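Local coordinates for putative phosphomannomutase (PDB 1TUO), which probably isomerises phosphosugars by shifting a phosphoryl group within them, as a magnesium-dependent member of the phosphohexose mutase family, at residues A252-G256 against S334-G338; H268-T272 against A292-L297; G178-H182 against V235-E239; R207-E211 against N228-T232. All blocks are in the same frame, centred on the assembly; numbering follows the deposited sequence.

Contact 1. Residues A252-G256 against S334-G338; sequences ADRVG and SGGVG
Arg254 lays its whole side chain along the turn at Ser334-Gly336. CB lies 4.0 Å from the carbonyl carbon C of Gly335, CG then passes 3.9 Å from the backbone N of Gly336, and CD comes to 3.5 Å from the carbonyl O of Ser334. The chain runs extended from CG to NE, which carries the guanidinium on to the side chain of Ser334. There CB of Ser334 sits over one face, offset toward the rim, nearest NH1 of Arg254 at 3.3 Å. The backbones are joined more lightly: N of Val255 gives a weak hydrogen bond to O of Gly335, and one water donates to the carbonyl O atoms of Asp253 and Gly335 while accepting from N of Val337. Gly335 has a positive phi (102°), where a CB would press on the carbonyl O before it and on O of Val255, which is probably why glycine is found here. The sequence around Arg254 matches the family's magnesium-binding loop, and that around Ser334 its sugar-binding loop, so the contact probably shapes the active site. The loop entering strand 255-259 of one α/β domain meets the loop entering strand 337-339 of the next, and Thr351 of helix 348-362 touches Val255 and Val337.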
loop_
_atom_site.group_PDB
_atom_site.type_symbol
_atom_site.label_atom_id
_atom_site.label_comp_id
_atom_site.label_asym_id
_atom_site.label_seq_id
_atom_site.Cartn_x
_atom_site.Cartn_y
_atom_site.Cartn_z
ATOM N N ALA A 252 2.153 -3.616 -5.777
ATOM C CA ALA A 252 1.993 -4.512 -4.644
ATOM C C ALA A 252 2.278 -3.920 -3.269
ATOM O O ALA A 252 2.794 -4.616 -2.392
ATOM C CB ALA A 252 2.832 -5.785 -4.855
ATOM N N ASP A 253 1.959 -2.647 -3.059
ATOM C CA ASP A 253 2.152 -2.109 -1.718
ATOM C C ASP A 253 0.803 -2.170 -1.000
ATOM O O ASP A 253 0.712 -1.913 0.202
ATOM C CB ASP A 253 2.714 -0.674 -1.736
ATOM C CG ASP A 253 1.723 0.357 -2.228
ATOM O OD1 ASP A 253 1.972 1.557 -1.972
ATOM O OD2 ASP A 253 0.716 -0.011 -2.864
ATOM N N ARG A 254 -0.240 -2.544 -1.743
ATOM C CA ARG A 254 -1.600 -2.664 -1.200
ATOM C C ARG A 254 -2.234 -3.991 -1.617
ATOM O O ARG A 254 -1.856 -4.574 -2.630
ATOM C CB ARG A 254 -2.500 -1.543 -1.727
ATOM C CG ARG A 254 -1.996 -0.132 -1.495
ATOM C CD ARG A 254 -2.924 0.878 -2.154
ATOM N NE ARG A 254 -2.518 2.253 -1.883
ATOM C CZ ARG A 254 -3.274 3.318 -2.129
ATOM N NH1 ARG A 254 -4.484 3.170 -2.653
ATOM N NH2 ARG A 254 -2.820 4.536 -1.850
ATOM N N VAL A 255 -3.211 -4.458 -0.845
ATOM C CA VAL A 255 -3.890 -5.696 -1.196
ATOM C C VAL A 255 -5.388 -5.613 -0.942
ATOM O O VAL A 255 -5.854 -4.829 -0.109
ATOM C CB VAL A 255 -3.342 -6.909 -0.400
ATOM C CG1 VAL A 255 -1.874 -7.110 -0.695
ATOM C CG2 VAL A 255 -3.573 -6.706 1.087
ATOM N N GLY A 256 -6.131 -6.417 -1.694
ATOM C CA GLY A 256 -7.568 -6.501 -1.537
ATOM C C GLY A 256 -7.837 -7.989 -1.391
ATOM O O GLY A 256 -7.057 -8.807 -1.887
ATOM N N SER A 334 -6.956 2.311 2.400
ATOM C CA SER A 334 -6.755 1.895 1.012
ATOM C C SER A 334 -6.127 0.524 0.789
ATOM O O SER A 334 -5.863 0.143 -0.354
ATOM C CB SER A 334 -5.923 2.944 0.277
ATOM O OG SER A 334 -6.653 4.147 0.140
ATOM N N GLY A 335 -5.879 -0.214 1.866
ATOM C CA GLY A 335 -5.304 -1.538 1.718
ATOM C C GLY A 335 -3.819 -1.611 2.010
ATOM O O GLY A 335 -3.234 -2.696 2.005
ATOM N N GLY A 336 -3.201 -0.460 2.246
ATOM C CA GLY A 336 -1.781 -0.447 2.548
ATOM C C GLY A 336 -1.587 -0.729 4.026
ATOM O O GLY A 336 -2.214 -0.091 4.870
ATOM N N VAL A 337 -0.727 -1.690 4.339
ATOM C CA VAL A 337 -0.448 -2.051 5.726
ATOM C C VAL A 337 1.061 -2.175 5.898
ATOM O O VAL A 337 1.742 -2.754 5.050
ATOM C CB VAL A 337 -1.076 -3.403 6.111
ATOM C CG1 VAL A 337 -0.915 -3.635 7.619
ATOM C CG2 VAL A 337 -2.552 -3.436 5.706
ATOM N N GLY A 338 1.570 -1.634 7.000
ATOM C CA GLY A 338 2.993 -1.700 7.278
ATOM C C GLY A 338 3.260 -2.449 8.573
ATOM O O GLY A 338 2.444 -2.435 9.495
HETATM O O HOH W 1 -0.244 -3.647 2.264
#

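Contact 2. Residues H268-T272 against A292-L297; sequences HQVLT and AVTWLL
The carbonyl O of His268, whose side chain runs past that of Thr294 across the contact, is gripped twice by Thr272: by its backbone N and, at 2.8 Å, by its OG1. With OG1 turned back in this way (chi1 57°), CG2 of Thr272 points out and meets CG2 of Thr294 tip to tip, 3.7 Å apart. One turn back along the helix, ND1 of His268 accepts from N of Thr294 at 3.0 Å, the donor standing 30° out of the ring plane. At the ring edge, CE1 of His268 lies 3.3 Å from the buried carbonyl O of Ala292, which has no hydrogen-bond partner in the model. An apolar patch flanks this: CD2 of Leu271 packs on CG1 of Val293 at 3.6 Å and on CD2 of Leu297 at 4.0 Å, crossing each side chain at about a right angle. OG1 of Thr294 caps the following helix by accepting from N of Leu296 at 2.9 Å, and is also hydrogen-bonded to Glu444. The contact thus ties the start of helix 267-280 to the start of helix 296-304, with Phe370 of helix 366-377 against Thr272 and Leu296, and strand 440-445 of the C-terminal domain bringing Glu444 to the cap.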
loop_
_atom_site.group_PDB
_atom_site.type_symbol
_atom_site.label_atom_id
_atom_site.label_comp_id
_atom_site.label_asym_id
_atom_site.label_seq_id
_atom_site.Cartn_x
_atom_site.Cartn_y
_atom_site.Cartn_z
ATOM N N HIS A 268 -10.429 -2.375 5.957
ATOM C CA HIS A 268 -10.747 -2.218 7.375
ATOM C C HIS A 268 -10.814 -3.598 8.011
ATOM O O HIS A 268 -10.362 -3.800 9.139
ATOM C CB HIS A 268 -12.091 -1.507 7.529
ATOM C CG HIS A 268 -12.162 -0.199 6.802
ATOM N ND1 HIS A 268 -11.568 0.951 7.278
ATOM C CD2 HIS A 268 -12.716 0.127 5.610
ATOM C CE1 HIS A 268 -11.754 1.930 6.408
ATOM N NE2 HIS A 268 -12.446 1.456 5.387
ATOM N N GLN A 269 -11.383 -4.545 7.272
ATOM C CA GLN A 269 -11.496 -5.909 7.757
ATOM C C GLN A 269 -10.110 -6.539 7.808
ATOM O O GLN A 269 -9.762 -7.213 8.774
ATOM C CB GLN A 269 -12.422 -6.713 6.848
ATOM C CG GLN A 269 -13.882 -6.251 6.931
ATOM C CD GLN A 269 -14.775 -6.931 5.910
ATOM O OE1 GLN A 269 -14.718 -6.623 4.720
ATOM N NE2 GLN A 269 -15.603 -7.862 6.369
ATOM N N VAL A 270 -9.308 -6.305 6.778
ATOM C CA VAL A 270 -7.962 -6.864 6.767
ATOM C C VAL A 270 -7.129 -6.298 7.903
ATOM O O VAL A 270 -6.488 -7.041 8.648
ATOM C CB VAL A 270 -7.237 -6.565 5.444
ATOM C CG1 VAL A 270 -5.732 -6.828 5.590
ATOM C CG2 VAL A 270 -7.815 -7.422 4.344
ATOM N N LEU A 271 -7.139 -4.974 8.035
ATOM C CA LEU A 271 -6.349 -4.319 9.069
ATOM C C LEU A 271 -6.712 -4.761 10.481
ATOM O O LEU A 271 -5.831 -5.095 11.274
ATOM C CB LEU A 271 -6.489 -2.798 8.962
ATOM C CG LEU A 271 -5.711 -1.997 10.004
ATOM C CD1 LEU A 271 -4.210 -2.271 9.885
ATOM C CD2 LEU A 271 -6.008 -0.513 9.800
ATOM N N THR A 272 -8.002 -4.765 10.800
ATOM C CA THR A 272 -8.419 -5.168 12.141
ATOM C C THR A 272 -8.192 -6.654 12.406
ATOM O O THR A 272 -7.823 -7.040 13.519
ATOM C CB THR A 272 -9.906 -4.816 12.402
ATOM O OG1 THR A 272 -10.739 -5.441 11.419
ATOM C CG2 THR A 272 -10.098 -3.313 12.348
ATOM N N ALA A 292 -9.238 7.950 7.957
ATOM C CA ALA A 292 -10.372 7.296 7.307
ATOM C C ALA A 292 -10.521 5.814 7.638
ATOM O O ALA A 292 -11.385 5.126 7.085
ATOM C CB ALA A 292 -10.280 7.489 5.793
ATOM N N VAL A 293 -9.681 5.321 8.542
ATOM C CA VAL A 293 -9.732 3.926 8.951
ATOM C C VAL A 293 -10.849 3.679 9.968
ATOM O O VAL A 293 -11.138 4.526 10.811
ATOM C CB VAL A 293 -8.375 3.483 9.558
ATOM C CG1 VAL A 293 -8.502 2.108 10.195
ATOM C CG2 VAL A 293 -7.303 3.463 8.469
ATOM N N THR A 294 -11.462 2.506 9.865
ATOM C CA THR A 294 -12.556 2.073 10.732
ATOM C C THR A 294 -12.311 2.331 12.210
ATOM O O THR A 294 -11.192 2.160 12.697
ATOM C CB THR A 294 -12.811 0.560 10.579
ATOM O OG1 THR A 294 -13.808 0.145 11.522
ATOM C CG2 THR A 294 -11.523 -0.225 10.843
ATOM N N TRP A 295 -13.357 2.726 12.929
ATOM C CA TRP A 295 -13.201 2.956 14.356
ATOM C C TRP A 295 -13.219 1.638 15.120
ATOM O O TRP A 295 -13.135 1.630 16.346
ATOM C CB TRP A 295 -14.286 3.892 14.901
ATOM C CG TRP A 295 -15.682 3.546 14.510
ATOM C CD1 TRP A 295 -16.138 2.352 14.026
ATOM C CD2 TRP A 295 -16.818 4.409 14.590
ATOM N NE1 TRP A 295 -17.496 2.420 13.798
ATOM C CE2 TRP A 295 -17.937 3.673 14.139
ATOM C CE3 TRP A 295 -17.001 5.735 15.004
ATOM C CZ2 TRP A 295 -19.219 4.221 14.089
ATOM C CZ3 TRP A 295 -18.276 6.279 14.954
ATOM C CH2 TRP A 295 -19.368 5.522 14.500
ATOM N N LEU A 296 -13.340 0.521 14.405
ATOM C CA LEU A 296 -13.324 -0.769 15.079
ATOM C C LEU A 296 -11.910 -0.992 15.608
ATOM O O LEU A 296 -11.712 -1.703 16.588
ATOM C CB LEU A 296 -13.710 -1.911 14.128
ATOM C CG LEU A 296 -15.152 -2.433 14.215
ATOM C CD1 LEU A 296 -16.107 -1.418 13.596
ATOM C CD2 LEU A 296 -15.262 -3.769 13.486
ATOM N N LEU A 297 -10.918 -0.386 14.960
ATOM C CA LEU A 297 -9.546 -0.562 15.434
ATOM C C LEU A 297 -9.402 0.125 16.792
ATOM O O LEU A 297 -8.813 -0.437 17.724
ATOM C CB LEU A 297 -8.535 0.020 14.441
ATOM C CG LEU A 297 -7.062 -0.176 14.819
ATOM C CD1 LEU A 297 -6.770 -1.659 15.032
ATOM C CD2 LEU A 297 -6.181 0.387 13.718
#

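Contact 3. Residues G178-H182 against V235-E239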
loop_
_atom_site.group_PDB
_atom_site.type_symbol
_atom_site.label_atom_id
_atom_site.label_comp_id
_atom_site.label_asym_id
_atom_site.label_seq_id
_atom_site.Cartn_x
_atom_site.Cartn_y
_atom_site.Cartn_z
ATOM N N GLY A 178 -5.992 -24.837 2.614
ATOM C CA GLY A 178 -6.707 -24.445 1.414
ATOM C C GLY A 178 -5.800 -24.121 0.244
ATOM O O GLY A 178 -4.664 -24.596 0.157
ATOM N N VAL A 179 -6.320 -23.308 -0.665
ATOM C CA VAL A 179 -5.578 -22.875 -1.836
ATOM C C VAL A 179 -5.577 -21.355 -1.817
ATOM O O VAL A 179 -6.574 -20.735 -1.449
ATOM C CB VAL A 179 -6.248 -23.350 -3.142
ATOM C CG1 VAL A 179 -7.701 -22.933 -3.159
ATOM C CG2 VAL A 179 -5.531 -22.760 -4.341
ATOM N N LEU A 180 -4.453 -20.757 -2.189
ATOM C CA LEU A 180 -4.372 -19.307 -2.225
ATOM C C LEU A 180 -4.399 -18.834 -3.673
ATOM O O LEU A 180 -3.574 -19.244 -4.487
ATOM C CB LEU A 180 -3.089 -18.813 -1.548
ATOM C CG LEU A 180 -2.879 -17.291 -1.553
ATOM C CD1 LEU A 180 -3.981 -16.607 -0.760
ATOM C CD2 LEU A 180 -1.520 -16.954 -0.961
ATOM N N TYR A 181 -5.376 -17.996 -3.996
ATOM C CA TYR A 181 -5.469 -17.442 -5.334
ATOM C C TYR A 181 -4.770 -16.097 -5.250
ATOM O O TYR A 181 -4.972 -15.349 -4.286
ATOM C CB TYR A 181 -6.930 -17.243 -5.752
ATOM C CG TYR A 181 -7.670 -18.533 -6.027
ATOM C CD1 TYR A 181 -8.206 -19.289 -4.988
ATOM C CD2 TYR A 181 -7.818 -19.004 -7.330
ATOM C CE1 TYR A 181 -8.876 -20.489 -5.241
ATOM C CE2 TYR A 181 -8.484 -20.201 -7.597
ATOM C CZ TYR A 181 -9.011 -20.937 -6.547
ATOM O OH TYR A 181 -9.680 -22.118 -6.807
ATOM N N HIS A 182 -3.921 -15.811 -6.233
ATOM C CA HIS A 182 -3.207 -14.544 -6.260
ATOM C C HIS A 182 -3.447 -13.824 -7.572
ATOM O O HIS A 182 -2.903 -14.203 -8.612
ATOM C CB HIS A 182 -1.699 -14.740 -6.088
ATOM C CG HIS A 182 -0.923 -13.458 -6.133
ATOM N ND1 HIS A 182 0.439 -13.416 -6.342
ATOM C CD2 HIS A 182 -1.322 -12.171 -5.993
ATOM C CE1 HIS A 182 0.846 -12.158 -6.330
ATOM N NE2 HIS A 182 -0.204 -11.382 -6.119
ATOM N N VAL A 235 -14.100 -16.319 -10.030
ATOM C CA VAL A 235 -13.334 -17.521 -9.724
ATOM C C VAL A 235 -13.598 -18.028 -8.304
ATOM O O VAL A 235 -13.705 -19.236 -8.081
ATOM C CB VAL A 235 -11.809 -17.270 -9.886
ATOM C CG1 VAL A 235 -11.031 -18.523 -9.512
ATOM C CG2 VAL A 235 -11.494 -16.863 -11.318
ATOM N N LEU A 236 -13.699 -17.111 -7.343
ATOM C CA LEU A 236 -13.938 -17.493 -5.952
ATOM C C LEU A 236 -15.395 -17.824 -5.635
ATOM O O LEU A 236 -15.692 -18.355 -4.564
ATOM C CB LEU A 236 -13.451 -16.387 -5.009
ATOM C CG LEU A 236 -11.972 -16.403 -4.604
ATOM C CD1 LEU A 236 -11.732 -17.554 -3.639
ATOM C CD2 LEU A 236 -11.086 -16.532 -5.827
ATOM N N GLY A 237 -16.293 -17.515 -6.563
ATOM C CA GLY A 237 -17.704 -17.789 -6.354
ATOM C C GLY A 237 -18.008 -19.173 -5.802
ATOM O O GLY A 237 -18.585 -19.286 -4.719
ATOM N N PRO A 238 -17.629 -20.246 -6.518
ATOM C CA PRO A 238 -17.870 -21.632 -6.099
ATOM C C PRO A 238 -16.832 -22.236 -5.151
ATOM O O PRO A 238 -16.881 -23.429 -4.848
ATOM C CB PRO A 238 -17.929 -22.374 -7.427
ATOM C CG PRO A 238 -16.871 -21.659 -8.223
ATOM C CD PRO A 238 -17.142 -20.199 -7.911
ATOM N N GLU A 239 -15.893 -21.421 -4.682
ATOM C CA GLU A 239 -14.872 -21.913 -3.767
ATOM C C GLU A 239 -15.419 -22.104 -2.362
ATOM O O GLU A 239 -16.536 -21.688 -2.055
ATOM C CB GLU A 239 -13.684 -20.950 -3.717
ATOM C CG GLU A 239 -12.576 -21.288 -4.691
ATOM C CD GLU A 239 -12.062 -22.701 -4.498
ATOM O OE1 GLU A 239 -11.902 -23.120 -3.331
ATOM O OE2 GLU A 239 -11.815 -23.385 -5.512
#
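Tyr181 slides its ring beneath Leu236, whose CD2 stands over one face as a CH-pi contact, 4.2 Å from the ring centroid and 22° off the normal. Val235 meets the same ring obliquely, its CG1 coming to 3.6 Å from CE2 of Tyr181. Beyond the ring, the phenol OH donates to OE2 of Glu239 over 2.8 Å. The hydroxyl comes from above the carboxylate, 61° out of its plane. Glu239 can answer the tyrosine because the chain doubles back after the helix: a type I turn from Leu236 to Glu239, closed by Glu239 N on Leu236 O at 3.1 Å, and a bend at chi2 (-56°) bring CG of Glu239 to 3.8 Å from CE1 of Tyr181. A phenylalanine at Tyr181 would probably leave the carboxylate of Glu239 without its phenol donor. Arg207 NH1 adds a weak hydrogen bond to the same hydroxyl. Strand 180-183 lies between strands 206-209 and 244-248, and Tyr181 rises from it to pack against Val235 and Leu236, late in helix 230-236, with Ile209 and Ala245 touching it from the two neighbouring strands.

Contact 4. Residues R207-E211 against N228-T232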
loop_
_atom_site.group_PDB
_atom_site.type_symbol
_atom_site.label_atom_id
_atom_site.label_comp_id
_atom_site.label_asym_id
_atom_site.label_seq_id
_atom_site.Cartn_x
_atom_site.Cartn_y
_atom_site.Cartn_z
ATOM N N ARG A 207 -2.692 -20.447 -6.888
ATOM C CA ARG A 207 -3.253 -20.405 -8.225
ATOM C C ARG A 207 -3.283 -18.950 -8.670
ATOM O O ARG A 207 -3.996 -18.129 -8.102
ATOM C CB ARG A 207 -4.652 -21.025 -8.225
ATOM C CG ARG A 207 -4.621 -22.508 -7.863
ATOM C CD ARG A 207 -6.010 -23.125 -7.819
ATOM N NE ARG A 207 -5.967 -24.533 -7.416
ATOM C CZ ARG A 207 -7.045 -25.287 -7.224
ATOM N NH1 ARG A 207 -8.256 -24.771 -7.401
ATOM N NH2 ARG A 207 -6.918 -26.552 -6.840
ATOM N N PRO A 208 -2.493 -18.621 -9.699
ATOM C CA PRO A 208 -2.393 -17.267 -10.246
ATOM C C PRO A 208 -3.583 -16.806 -11.070
ATOM O O PRO A 208 -4.247 -17.597 -11.746
ATOM C CB PRO A 208 -1.128 -17.344 -11.086
ATOM C CG PRO A 208 -1.259 -18.707 -11.690
ATOM C CD PRO A 208 -1.671 -19.558 -10.486
ATOM N N ILE A 209 -3.835 -15.505 -10.993
ATOM C CA ILE A 209 -4.895 -14.842 -11.737
ATOM C C ILE A 209 -4.249 -13.564 -12.269
ATOM O O ILE A 209 -3.619 -12.822 -11.508
ATOM C CB ILE A 209 -6.094 -14.485 -10.831
ATOM C CG1 ILE A 209 -6.873 -15.755 -10.476
ATOM C CG2 ILE A 209 -7.001 -13.491 -11.531
ATOM C CD1 ILE A 209 -8.036 -15.525 -9.527
ATOM N N ARG A 210 -4.385 -13.324 -13.570
ATOM C CA ARG A 210 -3.805 -12.140 -14.204
ATOM C C ARG A 210 -2.333 -11.955 -13.818
ATOM O O ARG A 210 -1.887 -10.850 -13.487
ATOM C CB ARG A 210 -4.635 -10.899 -13.844
ATOM C CG ARG A 210 -6.045 -10.951 -14.434
ATOM C CD ARG A 210 -6.836 -9.649 -14.307
ATOM N NE ARG A 210 -7.205 -9.329 -12.929
ATOM C CZ ARG A 210 -8.214 -8.528 -12.599
ATOM N NH1 ARG A 210 -8.955 -7.964 -13.547
ATOM N NH2 ARG A 210 -8.494 -8.299 -11.325
ATOM N N GLU A 211 -1.574 -13.046 -13.882
ATOM C CA GLU A 211 -0.163 -13.012 -13.517
ATOM C C GLU A 211 0.746 -12.378 -14.556
ATOM O O GLU A 211 1.807 -11.859 -14.218
ATOM C CB GLU A 211 0.341 -14.426 -13.207
ATOM C CG GLU A 211 0.039 -15.453 -14.283
ATOM C CD GLU A 211 0.692 -16.796 -14.000
ATOM O OE1 GLU A 211 0.217 -17.814 -14.549
ATOM O OE2 GLU A 211 1.685 -16.829 -13.239
ATOM N N ASN A 228 -12.747 -3.570 -10.063
ATOM C CA ASN A 228 -11.622 -4.065 -10.848
ATOM C C ASN A 228 -11.337 -5.542 -10.598
ATOM O O ASN A 228 -10.393 -6.101 -11.159
ATOM C CB ASN A 228 -10.368 -3.245 -10.527
ATOM C CG ASN A 228 -10.563 -1.767 -10.787
ATOM O OD1 ASN A 228 -10.868 -1.360 -11.910
ATOM N ND2 ASN A 228 -10.391 -0.951 -9.750
ATOM N N LEU A 229 -12.170 -6.178 -9.780
ATOM C CA LEU A 229 -11.975 -7.576 -9.424
ATOM C C LEU A 229 -13.025 -8.559 -9.950
ATOM O O LEU A 229 -13.137 -9.674 -9.440
ATOM C CB LEU A 229 -11.895 -7.695 -7.898
ATOM C CG LEU A 229 -10.693 -7.008 -7.249
ATOM C CD1 LEU A 229 -10.834 -7.038 -5.740
ATOM C CD2 LEU A 229 -9.413 -7.701 -7.691
ATOM N N GLY A 230 -13.776 -8.157 -10.971
ATOM C CA GLY A 230 -14.797 -9.033 -11.527
ATOM C C GLY A 230 -14.351 -10.465 -11.772
ATOM O O GLY A 230 -15.005 -11.414 -11.328
ATOM N N VAL A 231 -13.239 -10.631 -12.480
ATOM C CA VAL A 231 -12.727 -11.963 -12.789
ATOM C C VAL A 231 -12.432 -12.792 -11.543
ATOM O O VAL A 231 -12.710 -13.990 -11.506
ATOM C CB VAL A 231 -11.444 -11.885 -13.646
ATOM C CG1 VAL A 231 -10.910 -13.279 -13.914
ATOM C CG2 VAL A 231 -11.746 -11.179 -14.962
ATOM N N THR A 232 -11.877 -12.149 -10.523
ATOM C CA THR A 232 -11.538 -12.831 -9.280
ATOM C C THR A 232 -12.774 -13.147 -8.446
ATOM O O THR A 232 -12.849 -14.199 -7.815
ATOM C CB THR A 232 -10.549 -11.981 -8.463
ATOM O OG1 THR A 232 -9.377 -11.760 -9.257
ATOM C CG2 THR A 232 -10.151 -12.688 -7.170
HETATM O O HOH W 2 -12.027 -7.963 -13.466
#
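Arg210 and Asn228 make the close, polar part of this contact. NH2 of Arg210 donates to O of Asn228 at 2.9 Å, with an N-H...O angle of 157°; NH2 lies in the carbonyl plane, and the oxygen lies nearly in the plane of the guanidinium. NH1 of Arg210 adds only a weak bond to the same O, at 3.4 Å. A bend at chi3 (-69°) turns the guanidinium toward the start of the helix, where CD2 of Leu229, at the N-cap position, comes to its edge, 3.8 Å from NH2 of Arg210. Deeper in, CG2 of Ile209 packs 3.7 Å from OG1 of Thr232, a hydroxyl that is itself hydrogen-bonded to Asp183. The outer side is slacker: CG2 of the exposed Val231 stays 4.5 Å from NH1 of Arg210, and a water bridges there, accepting weakly from NH1 of Arg210 and, at 3.1 Å, from N of Val231 in the first turn of helix 230-236. A methionine in place of Arg210 would probably leave O of Asn228 without its main donor across the contact and Asp183 without this salt bridge. NH2 of Arg210 serves both, so one nitrogen joins the end of strand 206-209, strand 180-183 and the helix start; the carboxylate of Asp183, held by Arg210 and Thr232, would be expected to stay ionised.

How the contacts relate
Contacts 3 and 4 are two ends of one structure: helix 230-236 lies over neighbouring strands 180-183 and 206-209, and the strands are probably hydrogen-bonded, Leu180 O to Arg207 N at 2.8 Å and His182 O to Ile209 N at 2.9 Å. Contact 1 reaches the same sheet through strand 255-259, its nearest atoms about 5 Å from contact 4, and continues into the next domain. There it touches contact 2, with Val337 CG1 4.2 Å from Leu271 CD1. Contact 1, its centre about 3 Å from the centre of the chain, probably lies at the active site; contact 2 leads outward to the C-terminal domain, about 24 Å between centres from contact 3.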